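Local structure of alpha-fucosidase GH29 (Fusarium graminearum, 4PSR) at residues E22-A27 with V268-H273; I223-S228 with L250-Y255. The protein is an alpha-L-fucosidase of glycoside hydrolase family 29 that probably removes alpha-1,6-linked fucose from the core N-acetylglucosamine of glycoproteins. One frame throughout, in Å; residues are numbered along the deposited sequence. Where two conformers were deposited one is given.

Interaction 1: residues E22-A27 with V268-H273; sequences EWYRDA and VTTYKH. With FUL (beta-L-fucopyranose), chain M.
With CG anti to the backbone N (chi1 174°), Tyr24 sends its ring off helix 22-27 toward Val268. Val268 holds CG1 anti to its own N (chi1 176°), which leaves CG2 beside the N. CG1 sits over one face of the tyrosine ring, toward the rim and 4.2 Å above the plane. CG2 lies 4.1 Å from Tyr24 CG, at the root of the ring. The same CG2 meets the six-membered part of the indole, 4.1 Å from Trp23 CZ2. Tyr24 CB in turn covers one face of that indole. At the far end of the tyrosine, OH stands 4.1 Å from Thr270 CG2. The contact is apolar, and the polar ends bond elsewhere: Tyr24 OH to Gln301, and Trp23 NE1 to the carbonyl of Glu266. At the other end of the strand, Lys272 NZ donates to the fucose ring oxygen O5 at 2.9 Å. Helix 22-27 precedes the first barrel strand, 29-33, and packs at the N-terminal end of the fifth, 268-272. Tyr24 also touches Ile222 and Val284, on the strands either side of 268-272 in the barrel.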
ATOM      1  N   GLU A  22      13.635   7.046   3.237  1.00 11.33           N
ATOM      2  CA  GLU A  22      14.328   5.949   2.574  1.00 11.92           C
ATOM      3  C   GLU A  22      14.020   4.580   3.187  1.00 10.86           C
ATOM      4  O   GLU A  22      13.838   3.615   2.419  1.00 10.97           O
ATOM      5  CB  GLU A  22      15.840   6.198   2.527  1.00 12.44           C
ATOM      6  CG  GLU A  22      16.204   7.453   1.770  1.00 12.91           C
ATOM      7  CD  GLU A  22      15.707   7.447   0.350  1.00 15.89           C
ATOM      8  OE1 GLU A  22      16.106   6.577  -0.442  1.00 15.17           O
ATOM      9  OE2 GLU A  22      14.934   8.342  -0.029  1.00 19.42           O
ATOM     10  N   TRP A  23      13.897   4.468   4.503  1.00 10.89           N
ATOM     11  CA  TRP A  23      13.612   3.151   5.085  1.00 11.32           C
ATOM     12  C   TRP A  23      12.265   2.601   4.584  1.00 10.97           C
ATOM     13  O   TRP A  23      12.102   1.371   4.416  1.00 12.30           O
ATOM     14  CB  TRP A  23      13.634   3.137   6.621  1.00 11.91           C
ATOM     15  CG  TRP A  23      12.476   3.847   7.292  1.00 11.96           C
ATOM     16  CD1 TRP A  23      12.500   5.090   7.853  1.00 13.00           C
ATOM     17  CD2 TRP A  23      11.156   3.327   7.531  1.00 10.02           C
ATOM     18  NE1 TRP A  23      11.276   5.388   8.395  1.00 13.92           N
ATOM     19  CE2 TRP A  23      10.425   4.333   8.202  1.00 12.50           C
ATOM     20  CE3 TRP A  23      10.510   2.134   7.220  1.00 14.73           C
ATOM     21  CZ2 TRP A  23       9.098   4.170   8.568  1.00 12.34           C
ATOM     22  CZ3 TRP A  23       9.171   1.979   7.598  1.00 14.29           C
ATOM     23  CH2 TRP A  23       8.488   2.990   8.257  1.00 14.14           C
ATOM     24  N   TYR A  24      11.302   3.490   4.367  1.00 10.28           N
ATOM     25  CA  TYR A  24       9.972   3.088   3.934  1.00 10.32           C
ATOM     26  C   TYR A  24       9.987   2.680   2.470  1.00 10.34           C
ATOM     27  O   TYR A  24       9.360   1.700   2.087  1.00 11.32           O
ATOM     28  CB  TYR A  24       8.970   4.212   4.237  1.00 11.36           C
ATOM     29  CG  TYR A  24       7.544   4.021   3.733  1.00 10.28           C
ATOM     30  CD1 TYR A  24       7.140   4.572   2.538  1.00 11.32           C
ATOM     31  CD2 TYR A  24       6.612   3.299   4.467  1.00 10.15           C
ATOM     32  CE1 TYR A  24       5.847   4.436   2.090  1.00 10.95           C
ATOM     33  CE2 TYR A  24       5.308   3.162   4.031  1.00 11.86           C
ATOM     34  CZ  TYR A  24       4.942   3.733   2.839  1.00 11.44           C
ATOM     35  OH  TYR A  24       3.658   3.621   2.351  1.00 11.58           O
ATOM     36  N   ARG A  25      10.743   3.387   1.646  1.00 10.11           N
ATOM     37  CA  ARG A  25      10.927   2.990   0.260  1.00  9.84           C
ATOM     38  C   ARG A  25      11.670   1.659   0.147  1.00 10.40           C
ATOM     39  O   ARG A  25      11.422   0.874  -0.783  1.00 12.37           O
ATOM     40  CB  ARG A  25      11.671   4.070  -0.532  1.00 10.77           C
ATOM     41  CG  ARG A  25      11.018   5.450  -0.505  1.00 11.93           C
ATOM     42  CD  ARG A  25      11.780   6.468  -1.329  1.00 12.18           C
ATOM     43  NE  ARG A  25      11.210   7.809  -1.142  1.00 12.27           N
ATOM     44  CZ  ARG A  25      10.816   8.626  -2.109  1.00 12.08           C
ATOM     45  NH1 ARG A  25      10.920   8.315  -3.387  1.00 13.62           N
ATOM     46  NH2 ARG A  25      10.316   9.799  -1.749  1.00 14.40           N
ATOM     47  N   ASP A  26      12.557   1.391   1.095  1.00 11.10           N
ATOM     48  CA  ASP A  26      13.303   0.145   1.082  1.00 11.10           C
ATOM     49  C   ASP A  26      12.454  -1.044   1.505  1.00 10.02           C
ATOM     50  O   ASP A  26      12.793  -2.189   1.196  1.00 11.19           O
ATOM     51  CB  ASP A  26      14.476   0.233   2.064  1.00 11.38           C
ATOM     52  CG  ASP A  26      15.594   1.167   1.613  1.00 13.70           C
ATOM     53  OD1 ASP A  26      15.662   1.559   0.420  1.00 12.75           O
ATOM     54  OD2 ASP A  26      16.405   1.518   2.502  1.00 14.68           O
ATOM     55  N   ALA A  27      11.412  -0.786   2.283  1.00 10.80           N
ATOM     56  CA  ALA A  27      10.698  -1.838   2.997  1.00 10.85           C
ATOM     57  C   ALA A  27       9.870  -2.764   2.124  1.00  9.86           C
ATOM     58  O   ALA A  27       9.893  -3.973   2.349  1.00 10.53           O
ATOM     59  CB  ALA A  27       9.828  -1.239   4.085  1.00 12.47           C
ATOM     60  N   VAL A 268       5.880   8.216   9.026  1.00 11.13           N
ATOM     61  CA  VAL A 268       5.071   8.266   7.810  1.00 10.10           C
ATOM     62  C   VAL A 268       3.606   8.296   8.164  1.00  9.91           C
ATOM     63  O   VAL A 268       3.163   7.596   9.077  1.00 10.69           O
ATOM     64  CB  VAL A 268       5.320   7.014   6.953  1.00 10.96           C
ATOM     65  CG1 VAL A 268       4.434   6.961   5.712  1.00 12.49           C
ATOM     66  CG2 VAL A 268       6.785   6.937   6.564  1.00 13.43           C
ATOM     67  N   THR A 269       2.808   9.103   7.450  1.00  9.79           N
ATOM     68  CA  THR A 269       1.369   8.926   7.518  1.00 10.84           C
ATOM     69  C   THR A 269       0.786   8.744   6.117  1.00 10.21           C
ATOM     70  O   THR A 269       1.271   9.342   5.144  1.00 10.96           O
ATOM     71  CB  THR A 269       0.673  10.077   8.299  1.00 10.36           C
ATOM     72  OG1 THR A 269      -0.666   9.713   8.634  1.00 11.47           O
ATOM     73  CG2 THR A 269       0.677  11.389   7.511  1.00 12.38           C
ATOM     74  N   THR A 270      -0.169   7.831   6.004  1.00 10.35           N
ATOM     75  CA  THR A 270      -0.811   7.516   4.730  1.00 10.28           C
ATOM     76  C   THR A 270      -2.289   7.939   4.767  1.00 12.77           C
ATOM     77  O   THR A 270      -2.889   8.100   5.848  1.00 12.78           O
ATOM     78  CB  THR A 270      -0.725   5.995   4.347  1.00 11.40           C
ATOM     79  OG1 THR A 270      -1.607   5.240   5.185  1.00 11.62           O
ATOM     80  CG2 THR A 270       0.685   5.435   4.469  1.00 12.67           C
ATOM     81  N   TYR A 271      -2.860   8.150   3.597  1.00 11.48           N
ATOM     82  CA  TYR A 271      -4.274   8.513   3.503  1.00 10.04           C
ATOM     83  C   TYR A 271      -4.767   7.986   2.155  1.00 10.58           C
ATOM     84  O   TYR A 271      -3.945   7.746   1.254  1.00 11.19           O
ATOM     85  CB  TYR A 271      -4.514  10.028   3.682  1.00 12.46           C
ATOM     86  CG  TYR A 271      -4.024  10.823   2.506  1.00 12.36           C
ATOM     87  CD1 TYR A 271      -2.680  10.841   2.141  1.00 13.63           C
ATOM     88  CD2 TYR A 271      -4.937  11.537   1.729  1.00 13.36           C
ATOM     89  CE1 TYR A 271      -2.258  11.519   1.037  1.00 15.69           C
ATOM     90  CE2 TYR A 271      -4.523  12.225   0.615  1.00 17.02           C
ATOM     91  CZ  TYR A 271      -3.190  12.221   0.269  1.00 18.51           C
ATOM     92  OH  TYR A 271      -2.788  12.890  -0.876  1.00 18.21           O
ATOM     93  N   LYS A 272      -6.074   7.788   2.012  1.00 11.19           N
ATOM     94  CA  LYS A 272      -6.594   7.197   0.766  1.00 10.45           C
ATOM     95  C   LYS A 272      -6.378   8.148  -0.418  1.00 11.71           C
ATOM     96  O   LYS A 272      -6.603   9.340  -0.308  1.00 12.40           O
ATOM     97  CB  LYS A 272      -8.051   6.769   0.897  1.00 12.22           C
ATOM     98  CG  LYS A 272      -8.257   5.647   1.890  1.00 11.20           C
ATOM     99  CD  LYS A 272      -7.572   4.342   1.426  1.00 13.88           C
ATOM    100  CE  LYS A 272      -7.843   3.166   2.347  1.00 14.80           C
ATOM    101  NZ  LYS A 272      -9.245   2.710   2.224  1.00 13.63           N
ATOM    102  N   HIS A 273      -5.940   7.583  -1.541  0.64 12.83           N
ATOM    103  CA  HIS A 273      -5.537   8.333  -2.732  0.64 13.15           C
ATOM    104  C   HIS A 273      -6.563   9.357  -3.192  0.64 16.79           C
ATOM    105  O   HIS A 273      -6.208  10.470  -3.546  0.64 15.97           O
ATOM    106  CB  HIS A 273      -5.206   7.346  -3.873  0.64 12.61           C
ATOM    107  CG  HIS A 273      -5.017   7.996  -5.214  0.64 11.86           C
ATOM    108  ND1 HIS A 273      -5.829   7.728  -6.294  0.64 23.25           N
ATOM    109  CD2 HIS A 273      -4.098   8.890  -5.645  0.64 13.11           C
ATOM    110  CE1 HIS A 273      -5.421   8.433  -7.336  0.64 18.51           C
ATOM    111  NE2 HIS A 273      -4.375   9.149  -6.971  0.64 12.95           N
TER
HETATM  112  C1  FUL M 622     -11.917   0.845   3.409  1.00 13.49           C
HETATM  113  C2  FUL M 622     -12.720   0.462   4.636  1.00 16.14           C
HETATM  114  O2  FUL M 622     -14.070   0.950   4.579  1.00 13.61           O
HETATM  115  C3  FUL M 622     -12.701  -1.043   4.691  1.00 13.34           C
HETATM  116  O3  FUL M 622     -13.499  -1.471   5.772  1.00 12.57           O
HETATM  117  C4  FUL M 622     -11.265  -1.470   4.855  1.00 13.81           C
HETATM  118  O4  FUL M 622     -10.773  -1.003   6.108  1.00 13.00           O
HETATM  119  C5  FUL M 622     -10.439  -0.915   3.702  1.00 14.89           C
HETATM  120  C6  FUL M 622      -8.963  -1.230   3.827  1.00 15.82           C
HETATM  121  O5  FUL M 622     -10.562   0.499   3.576  1.00 13.26           O
HETATM  122  O1  FUL M 622     -11.973   2.240   3.259  1.00 15.10           O

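Interaction 2: residues I223-S228 with L250-Y255; sequences IWNDFS and LEFLAY. With FUL (beta-L-fucopyranose), chain M.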
ATOM      1  N   ILE A 223       1.430   5.876  10.597  1.00  9.18           N
ATOM      2  CA  ILE A 223      -0.001   5.958  10.926  1.00 11.14           C
ATOM      3  C   ILE A 223      -0.788   5.960   9.616  1.00  9.71           C
ATOM      4  O   ILE A 223      -0.688   6.920   8.810  1.00 10.67           O
ATOM      5  CB  ILE A 223      -0.363   7.190  11.783  1.00 10.67           C
ATOM      6  CG1 ILE A 223       0.382   7.114  13.122  1.00 11.24           C
ATOM      7  CG2 ILE A 223      -1.874   7.256  12.004  1.00 10.97           C
ATOM      8  CD1 ILE A 223       0.136   8.332  14.028  1.00 10.80           C
ATOM      9  N   TRP A 224      -1.551   4.899   9.402  1.00  9.90           N
ATOM     10  CA  TRP A 224      -2.361   4.704   8.205  1.00  9.69           C
ATOM     11  C   TRP A 224      -3.748   5.236   8.521  1.00 10.56           C
ATOM     12  O   TRP A 224      -4.304   4.936   9.582  1.00 10.02           O
ATOM     13  CB  TRP A 224      -2.359   3.207   7.923  1.00  9.57           C
ATOM     14  CG  TRP A 224      -3.114   2.645   6.754  1.00  9.83           C
ATOM     15  CD1 TRP A 224      -2.553   2.070   5.641  1.00  9.61           C
ATOM     16  CD2 TRP A 224      -4.527   2.472   6.609  1.00 10.28           C
ATOM     17  NE1 TRP A 224      -3.522   1.555   4.827  1.00 11.12           N
ATOM     18  CE2 TRP A 224      -4.747   1.794   5.381  1.00 10.72           C
ATOM     19  CE3 TRP A 224      -5.640   2.840   7.383  1.00  9.42           C
ATOM     20  CZ2 TRP A 224      -6.026   1.487   4.902  1.00 11.93           C
ATOM     21  CZ3 TRP A 224      -6.924   2.536   6.899  1.00 11.55           C
ATOM     22  CH2 TRP A 224      -7.096   1.865   5.669  1.00 12.83           C
ATOM     23  N   ASN A 225      -4.300   6.051   7.605  1.00 11.34           N
ATOM     24  CA  ASN A 225      -5.632   6.650   7.758  1.00 11.32           C
ATOM     25  C   ASN A 225      -6.579   6.219   6.674  1.00  9.97           C
ATOM     26  O   ASN A 225      -6.190   6.160   5.498  1.00 12.37           O
ATOM     27  CB  ASN A 225      -5.584   8.182   7.728  1.00  9.73           C
ATOM     28  CG  ASN A 225      -4.875   8.758   8.906  1.00 10.63           C
ATOM     29  OD1 ASN A 225      -5.523   9.078   9.932  1.00 12.39           O
ATOM     30  ND2 ASN A 225      -3.560   8.953   8.785  1.00 11.50           N
ATOM     31  N   ASP A 226      -7.837   5.993   7.027  1.00 12.43           N
ATOM     32  CA  ASP A 226      -8.879   5.725   6.054  1.00 10.35           C
ATOM     33  C   ASP A 226      -9.562   7.031   5.614  1.00 11.89           C
ATOM     34  O   ASP A 226      -9.212   8.095   6.075  1.00 11.43           O
ATOM     35  CB  ASP A 226      -9.903   4.724   6.625  1.00 10.38           C
ATOM     36  CG  ASP A 226     -10.509   3.826   5.571  1.00 12.51           C
ATOM     37  OD1 ASP A 226     -10.381   4.164   4.356  1.00 14.30           O
ATOM     38  OD2 ASP A 226     -11.109   2.809   5.927  1.00 12.73           O
ATOM     39  N   PHE A 227     -10.527   6.873   4.717  1.00 12.70           N
ATOM     40  CA  PHE A 227     -11.217   7.980   4.042  1.00 10.08           C
ATOM     41  C   PHE A 227     -12.101   8.781   4.993  1.00 12.71           C
ATOM     42  O   PHE A 227     -12.205   8.471   6.182  1.00 13.45           O
ATOM     43  CB  PHE A 227     -12.049   7.444   2.866  1.00 11.85           C
ATOM     44  CG  PHE A 227     -13.369   6.851   3.256  1.00 12.56           C
ATOM     45  CD1 PHE A 227     -14.543   7.538   3.028  1.00 15.01           C
ATOM     46  CD2 PHE A 227     -13.458   5.606   3.856  1.00 17.75           C
ATOM     47  CE1 PHE A 227     -15.783   7.004   3.391  1.00 14.98           C
ATOM     48  CE2 PHE A 227     -14.697   5.071   4.214  1.00 18.57           C
ATOM     49  CZ  PHE A 227     -15.864   5.780   3.977  1.00 16.41           C
ATOM     50  N   SER A 228     -12.762   9.801   4.443  1.00 11.74           N
ATOM     51  CA  SER A 228     -13.609  10.759   5.185  1.00 11.96           C
ATOM     52  C   SER A 228     -12.756  11.760   5.958  1.00 11.78           C
ATOM     53  O   SER A 228     -13.245  12.389   6.909  1.00 11.41           O
ATOM     54  CB  SER A 228     -14.651  10.079   6.071  1.00 11.52           C
ATOM     55  OG  SER A 228     -15.626  11.051   6.467  1.00 13.74           O
ATOM     56  N   LEU A 250      -4.785  19.367  10.521  1.00 13.28           N
ATOM     57  CA  LEU A 250      -3.510  20.042  10.572  1.00 13.66           C
ATOM     58  C   LEU A 250      -2.841  19.876  11.940  1.00 12.05           C
ATOM     59  O   LEU A 250      -1.617  19.755  12.017  1.00 13.27           O
ATOM     60  CB  LEU A 250      -3.670  21.536  10.248  1.00 14.26           C
ATOM     61  CG  LEU A 250      -3.905  21.811   8.769  1.00 15.72           C
ATOM     62  CD1 LEU A 250      -4.331  23.266   8.595  1.00 15.55           C
ATOM     63  CD2 LEU A 250      -2.619  21.545   8.005  1.00 16.43           C
ATOM     64  N   GLU A 251      -3.643  19.863  13.009  1.00 12.63           N
ATOM     65  CA  GLU A 251      -3.087  19.678  14.347  1.00 14.41           C
ATOM     66  C   GLU A 251      -2.518  18.246  14.500  1.00 11.54           C
ATOM     67  O   GLU A 251      -1.480  18.053  15.121  1.00 12.00           O
ATOM     68  CB  GLU A 251      -4.161  19.981  15.397  1.00 13.56           C
ATOM     69  CG  GLU A 251      -4.402  21.495  15.546  1.00 16.56           C
ATOM     70  CD  GLU A 251      -5.645  21.862  16.322  1.00 24.67           C
ATOM     71  OE1 GLU A 251      -6.381  20.974  16.767  1.00 21.13           O
ATOM     72  OE2 GLU A 251      -5.890  23.082  16.479  1.00 32.50           O
ATOM     73  N   PHE A 252      -3.220  17.261  13.928  1.00 12.22           N
ATOM     74  CA  PHE A 252      -2.684  15.894  13.882  1.00 11.13           C
ATOM     75  C   PHE A 252      -1.334  15.823  13.160  1.00 11.38           C
ATOM     76  O   PHE A 252      -0.357  15.252  13.699  1.00 11.57           O
ATOM     77  CB  PHE A 252      -3.653  14.920  13.204  1.00 12.62           C
ATOM     78  CG  PHE A 252      -2.982  13.629  12.826  1.00 10.83           C
ATOM     79  CD1 PHE A 252      -2.574  12.714  13.798  1.00 11.25           C
ATOM     80  CD2 PHE A 252      -2.686  13.361  11.495  1.00 12.18           C
ATOM     81  CE1 PHE A 252      -1.904  11.540  13.438  1.00 11.42           C
ATOM     82  CE2 PHE A 252      -2.025  12.192  11.123  1.00 11.21           C
ATOM     83  CZ  PHE A 252      -1.630  11.286  12.094  1.00 11.40           C
ATOM     84  N   LEU A 253      -1.253  16.383  11.946  1.00 11.65           N
ATOM     85  CA  LEU A 253      -0.026  16.323  11.168  1.00 12.06           C
ATOM     86  C   LEU A 253       1.127  16.968  11.936  1.00 12.57           C
ATOM     87  O   LEU A 253       2.219  16.397  12.054  1.00 12.59           O
ATOM     88  CB  LEU A 253      -0.245  16.987   9.786  1.00 13.35           C
ATOM     89  CG  LEU A 253      -1.226  16.272   8.864  1.00 10.28           C
ATOM     90  CD1 LEU A 253      -1.550  17.126   7.636  1.00 13.80           C
ATOM     91  CD2 LEU A 253      -0.647  14.904   8.424  1.00 11.47           C
ATOM     92  N   ALA A 254       0.904  18.183  12.440  1.00 12.59           N
ATOM     93  CA  ALA A 254       1.966  18.846  13.196  1.00 11.53           C
ATOM     94  C   ALA A 254       2.375  18.064  14.452  1.00 11.52           C
ATOM     95  O   ALA A 254       3.562  17.918  14.734  1.00 13.15           O
ATOM     96  CB  ALA A 254       1.571  20.293  13.563  1.00 12.33           C
ATOM     97  N   TYR A 255       1.384  17.533  15.182  1.00 11.15           N
ATOM     98  CA  TYR A 255       1.686  16.783  16.400  1.00 10.25           C
ATOM     99  C   TYR A 255       2.524  15.539  16.123  1.00 12.09           C
ATOM    100  O   TYR A 255       3.559  15.319  16.743  1.00 12.83           O
ATOM    101  CB  TYR A 255       0.413  16.429  17.148  1.00 11.49           C
ATOM    102  CG  TYR A 255       0.629  15.924  18.551  1.00 13.13           C
ATOM    103  CD1 TYR A 255       0.553  16.785  19.634  1.00 15.94           C
ATOM    104  CD2 TYR A 255       0.898  14.587  18.809  1.00 12.98           C
ATOM    105  CE1 TYR A 255       0.735  16.344  20.923  1.00 18.08           C
ATOM    106  CE2 TYR A 255       1.066  14.129  20.103  1.00 16.49           C
ATOM    107  CZ  TYR A 255       0.987  15.033  21.157  1.00 17.92           C
ATOM    108  OH  TYR A 255       1.151  14.611  22.462  1.00 19.55           O
TER
HETATM  109  C1  FUL M 622     -11.917   0.845   3.409  1.00 13.49           C
HETATM  110  C2  FUL M 622     -12.720   0.462   4.636  1.00 16.14           C
HETATM  111  O2  FUL M 622     -14.070   0.950   4.579  1.00 13.61           O
HETATM  112  C3  FUL M 622     -12.701  -1.043   4.691  1.00 13.34           C
HETATM  113  O3  FUL M 622     -13.499  -1.471   5.772  1.00 12.57           O
HETATM  114  C4  FUL M 622     -11.265  -1.470   4.855  1.00 13.81           C
HETATM  115  O4  FUL M 622     -10.773  -1.003   6.108  1.00 13.00           O
HETATM  116  C5  FUL M 622     -10.439  -0.915   3.702  1.00 14.89           C
HETATM  117  C6  FUL M 622      -8.963  -1.230   3.827  1.00 15.82           C
HETATM  118  O5  FUL M 622     -10.562   0.499   3.576  1.00 13.26           O
HETATM  119  O1  FUL M 622     -11.973   2.240   3.259  1.00 15.10           O
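This contact joins the strand and helix of one beta-alpha unit of the TIM barrel: Ile223 and Asn225 of strand 222-225 pack against Phe252 of helix 246-263. The side chains of Ile223 and Phe252 come from opposite directions. Ile223 meets the phenyl ring at its edge, with CD1 near the ring plane and 3.8 Å from Phe252 CE1. Its second branch, CG2, lies 4.0 Å from Phe252 CZ. The phenylalanine reaches inward because its CG is anti to the backbone N (chi1 165°). Asn225 adds a looser contact, ND2 to Phe252 CE2 at 4.3 Å. This amide is buried, and its ND2 bonds to the carbonyl of Thr270. Strand 222-225 is the fourth of the barrel. Helix 246-263 leads on to the fifth, 268-272, so the three form a right-handed beta-alpha-beta crossover. Within the helical layer, Phe252 stacks with His211 of helix 200-218, which Ile223 also touches. Past the strand end, the chain turns to the bound fucose. The fucose O1 hydroxyl donates to Asp226 OD1 at 2.7 Å. The backbone N of Phe227 bonds to the same oxygen, also at 2.7 Å, with an N-H...O angle of 149°. It comes from the anti side, 35° out of the carboxylate plane. His171 ND1 hydrogen-bonds to OD2. Phe227 brings its ring beside the sugar, with CD2 3.7 Å from the fucose O1.

Overall arrangement
The centres of interactions 1 and 2 lie 14 Å apart, and neighbouring barrel strands connect them. Interaction 1 is at the N-terminal end of strand 268-272, on the inner side of the barrel. Interaction 2 faces outward, between strand 222-225 and the helix layer. Thr269 bridges the two: its OG1 is 2.8 Å from Ile223 O, probably a hydrogen bond, and its side chain also touches Phe252. At their C-terminal ends, segments 223-228 and 268-273 reach the same fucose. There Lys272 NZ and Asp226 OD1 form a salt bridge of 2.8 Å beside the sugar. His34, Glu46, Trp47, His126 and His127 supply further hydrogen bonds to the fucose.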